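Local coordinates for citrate lyase subunit beta-like protein (Mycobacterium tuberculosis H37Rv, PDB 6CHU) that probably acts as a magnesium-dependent carbon-carbon lyase of the HpcH/HpaI aldolase family, working as a homotrimer, at residues Ala104-Val107 and Ile108-Ala111; Ala132-Asp135 and Pro136-Gly139. All coordinates share one frame; numbering follows the deposited sequence. Where two conformers were deposited one is given.

Overall arrangement
Contacts 1 and 2 follow each other in one TIM barrel: Ala104-Ala111 comprises helix 104-108 and the turn leading to strand 114-119, and Ala132-Gly139 leaves helix 128-133 and enters strand 137-142. Their centres are about 9 Å apart, and Val107 joins them: its CG1 lies 3.4 Å from Thr137 OG1, 3.7 Å from Pro136 CB and 3.9 Å from Ala134 CB. Ile108 adds a looser touch, its CA 4.0 Å from Pro136 CG. Contact 1 is near the active site without forming it, the Gln106 side chain standing about 9 Å from that of Glu120, a magnesium ligand, and about 13 Å from a magnesium ion. Contact 2 lies away from the substrate and magnesium sites.

Contact 1. Residues Ala104-Val107 and Ile108-Ala111; sequences AAQV and IELA
The C-terminal end of helix 104-108 carries this contact, with Ile108 N bonded to Ala104 O at 2.8 Å (N-H...O angle 162°) and Glu109 N to Ala105 O at 3.0 Å. The helical pattern then tightens: Leu110 N bonds to Val107 O at 3.0 Å, and a type I turn from Ile108 to Ala111 is closed by Ala111 N donating to Ile108 O. Ile108 CG1, beside its own backbone N, lies 3.3 Å from Ala104 O, and CD1 touches Ala104 CB only loosely (4.4 Å). Buried Val107, short and branched, fits against Val115. In the beta-alpha-beta crossover from strand 95-98 to strand 114-119, Leu110 is the buried residue of the turn, and its branched apolar end packs on Val96, Leu98 and Val115 and on Leu85 of helix 79-89. Polar Gln106 and Glu109 extend side by side, amide and carboxylate planes 12° apart. Glu109 CG sits between its own backbone N and carbonyl carbon (chi1 64°), which brings it 3.2 Å from Gln106 O. A water donates to Glu109 OE1 at 2.7 Å and to the backbone O of Gln106 at 3.0 Å, while Gln106 OE1 turns back to accept a bond from Glu102 N.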
loop_
_atom_site.group_PDB
_atom_site.type_symbol
_atom_site.label_atom_id
_atom_site.label_comp_id
_atom_site.label_asym_id
_atom_site.label_seq_id
_atom_site.Cartn_x
_atom_site.Cartn_y
_atom_site.Cartn_z
ATOM N N ALA A 104 -9.592 -16.803 0.523
ATOM C CA ALA A 104 -9.967 -17.583 -0.653
ATOM C C ALA A 104 -10.975 -18.668 -0.285
ATOM O O ALA A 104 -11.909 -18.950 -1.048
ATOM C CB ALA A 104 -8.723 -18.190 -1.301
ATOM N N ALA A 105 -10.815 -19.276 0.896
ATOM C CA ALA A 105 -11.718 -20.352 1.293
ATOM C C ALA A 105 -13.165 -19.867 1.402
ATOM O O ALA A 105 -14.099 -20.609 1.061
ATOM C CB ALA A 105 -11.247 -20.975 2.610
ATOM N N GLN A 106 -13.376 -18.628 1.863
ATOM C CA GLN A 106 -14.742 -18.100 1.930
ATOM C C GLN A 106 -15.342 -17.953 0.539
ATOM O O GLN A 106 -16.548 -18.150 0.355
ATOM C CB GLN A 106 -14.776 -16.750 2.658
ATOM C CG GLN A 106 -14.750 -16.872 4.169
ATOM C CD GLN A 106 -14.876 -15.512 4.841
ATOM O OE1 GLN A 106 -14.748 -14.476 4.187
ATOM N NE2 GLN A 106 -15.144 -15.514 6.145
ATOM N N VAL A 107 -14.518 -17.590 -0.448
ATOM C CA VAL A 107 -15.008 -17.486 -1.819
ATOM C C VAL A 107 -15.269 -18.868 -2.392
ATOM O O VAL A 107 -16.307 -19.114 -3.026
ATOM C CB VAL A 107 -14.014 -16.692 -2.690
ATOM C CG1 VAL A 107 -14.462 -16.706 -4.153
ATOM C CG2 VAL A 107 -13.892 -15.248 -2.188
ATOM N N ILE A 108 -14.343 -19.801 -2.162
ATOM C CA ILE A 108 -14.466 -21.141 -2.728
ATOM C C ILE A 108 -15.699 -21.855 -2.191
ATOM O O ILE A 108 -16.345 -22.628 -2.918
ATOM C CB ILE A 108 -13.160 -21.919 -2.461
ATOM C CG1 ILE A 108 -12.036 -21.355 -3.331
ATOM C CG2 ILE A 108 -13.339 -23.432 -2.704
ATOM C CD1 ILE A 108 -10.652 -21.790 -2.892
ATOM N N GLU A 109 -16.076 -21.600 -0.931
ATOM C CA GLU A 109 -17.242 -22.322 -0.428
ATOM C C GLU A 109 -18.548 -21.860 -1.063
ATOM O O GLU A 109 -19.591 -22.470 -0.801
ATOM C CB GLU A 109 -17.320 -22.231 1.100
ATOM C CG GLU A 109 -17.527 -20.852 1.676
ATOM C CD GLU A 109 -17.544 -20.864 3.198
ATOM O OE1 GLU A 109 -17.657 -19.779 3.815
ATOM O OE2 GLU A 109 -17.432 -21.965 3.776
ATOM N N LEU A 110 -18.508 -20.829 -1.904
ATOM C CA LEU A 110 -19.661 -20.379 -2.666
ATOM C C LEU A 110 -19.713 -20.953 -4.080
ATOM O O LEU A 110 -20.708 -20.729 -4.775
ATOM C CB LEU A 110 -19.680 -18.845 -2.734
ATOM C CG LEU A 110 -19.712 -18.150 -1.365
ATOM C CD1 LEU A 110 -19.575 -16.616 -1.477
ATOM C CD2 LEU A 110 -20.992 -18.544 -0.606
ATOM N N ALA A 111 -18.671 -21.651 -4.529
ATOM C CA ALA A 111 -18.748 -22.372 -5.790
ATOM C C ALA A 111 -19.985 -23.264 -5.782
ATOM O O ALA A 111 -20.334 -23.826 -4.732
ATOM C CB ALA A 111 -17.491 -23.220 -6.011
HETATM O O HOH W 1 -18.525 -17.570 2.489
#

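Contact 2. Residues Ala132-Asp135 and Pro136-Gly139; sequences AAAD and PTVG
A type I turn from Ala134 to Thr137 reverses the backbone just after helix 128-133, closed by Thr137 N donating to Ala134 O at 3.0 Å, from above the carbonyl plane and with an N-H...O angle of 159°. Asp135 and Pro136 occupy its two central positions. The ring of Pro136 holds phi at -73°, a value such a turn accepts, and its nitrogen has no hydrogen to leave without an acceptor. Ring atom CD lies beside the methyl of Ala134, 4.1 Å from its CB. Asp135 is exposed at the corner, a place that suits a charged side chain. Over one face of the turn a water bridges the backbone, donating to Asp135 O at 2.8 Å and to Thr137 O at 2.6 Å.

The side chain of Thr137 lies against the helix end. With CG2 anti to its backbone N and OG1 beside that N (chi1 -61°), its two branches face different partners: OG1 comes 3.7 Å from Ala134 CB, whereas CG2 lies 4.0 Å from Ala132 CA. Its CB stands 3.6 Å from Ala132 O. A buried hydroxyl needs a polar partner, and OG1 has one in Ile131 O, to which it is hydrogen-bonded; threonine thus supplies both a methyl for packing and a bond back to the helix. Ala134, whose small methyl is buried, meets both the Pro136 ring and this hydroxyl.

The turn is the loop of an alpha-beta unit of the barrel, delivering the chain into strand 137-142. There Val138 pairs through its backbone with Val115 of strand 114-119 and Leu184 of strand 184-187, and Gly139 pairs with Ala117. Arg183 NE is hydrogen-bonded to Ala132 O, Phe181 packs on Ala132, and helix 104-108 meets the turn through Val107.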
loop_
_atom_site.group_PDB
_atom_site.type_symbol
_atom_site.label_atom_id
_atom_site.label_comp_id
_atom_site.label_asym_id
_atom_site.label_seq_id
_atom_site.Cartn_x
_atom_site.Cartn_y
_atom_site.Cartn_z
ATOM N N ALA A 132 -8.787 -12.454 -4.705
ATOM C CA ALA A 132 -8.990 -12.174 -6.127
ATOM C C ALA A 132 -8.637 -13.366 -7.009
ATOM O O ALA A 132 -9.270 -13.575 -8.053
ATOM C CB ALA A 132 -8.164 -10.952 -6.544
ATOM N N ALA A 133 -7.622 -14.142 -6.627
ATOM C CA ALA A 133 -7.179 -15.264 -7.445
ATOM C C ALA A 133 -8.088 -16.482 -7.332
ATOM O O ALA A 133 -7.980 -17.398 -8.162
ATOM C CB ALA A 133 -5.753 -15.647 -7.055
ATOM N N ALA A 134 -8.959 -16.525 -6.324
ATOM C CA ALA A 134 -9.836 -17.680 -6.123
ATOM C C ALA A 134 -10.689 -17.926 -7.363
ATOM O O ALA A 134 -11.191 -16.990 -7.978
ATOM C CB ALA A 134 -10.728 -17.453 -4.900
ATOM N N ASP A 135 -10.859 -19.202 -7.726
ATOM C CA ASP A 135 -11.532 -19.525 -8.984
ATOM C C ASP A 135 -12.938 -18.934 -9.128
ATOM O O ASP A 135 -13.289 -18.536 -10.252
ATOM C CB ASP A 135 -11.566 -21.049 -9.174
ATOM C CG ASP A 135 -10.290 -21.599 -9.813
ATOM O OD1 ASP A 135 -9.439 -20.807 -10.273
ATOM O OD2 ASP A 135 -10.144 -22.839 -9.858
ATOM N N PRO A 136 -13.783 -18.850 -8.089
ATOM C CA PRO A 136 -15.116 -18.247 -8.285
ATOM C C PRO A 136 -15.117 -16.739 -8.459
ATOM O O PRO A 136 -16.149 -16.194 -8.874
ATOM C CB PRO A 136 -15.877 -18.646 -7.010
ATOM C CG PRO A 136 -15.143 -19.860 -6.507
ATOM C CD PRO A 136 -13.708 -19.502 -6.768
ATOM N N THR A 137 -14.026 -16.042 -8.139
ATOM C CA THR A 137 -14.070 -14.585 -8.082
ATOM C C THR A 137 -14.215 -14.002 -9.482
ATOM O O THR A 137 -13.475 -14.368 -10.401
ATOM C CB THR A 137 -12.811 -14.036 -7.412
ATOM O OG1 THR A 137 -12.725 -14.532 -6.068
ATOM C CG2 THR A 137 -12.824 -12.495 -7.386
ATOM N N VAL A 138 -15.190 -13.108 -9.651
ATOM C CA VAL A 138 -15.316 -12.334 -10.880
ATOM C C VAL A 138 -15.149 -10.842 -10.649
ATOM O O VAL A 138 -15.021 -10.093 -11.631
ATOM C CB VAL A 138 -16.655 -12.614 -11.604
ATOM C CG1 VAL A 138 -16.754 -14.093 -11.995
ATOM C CG2 VAL A 138 -17.858 -12.182 -10.748
ATOM N N GLY A 139 -15.118 -10.387 -9.403
ATOM C CA GLY A 139 -14.920 -8.977 -9.112
ATOM C C GLY A 139 -14.473 -8.769 -7.686
ATOM O O GLY A 139 -14.691 -9.619 -6.814
HETATM O O HOH W 2 -13.932 -16.407 -11.995
#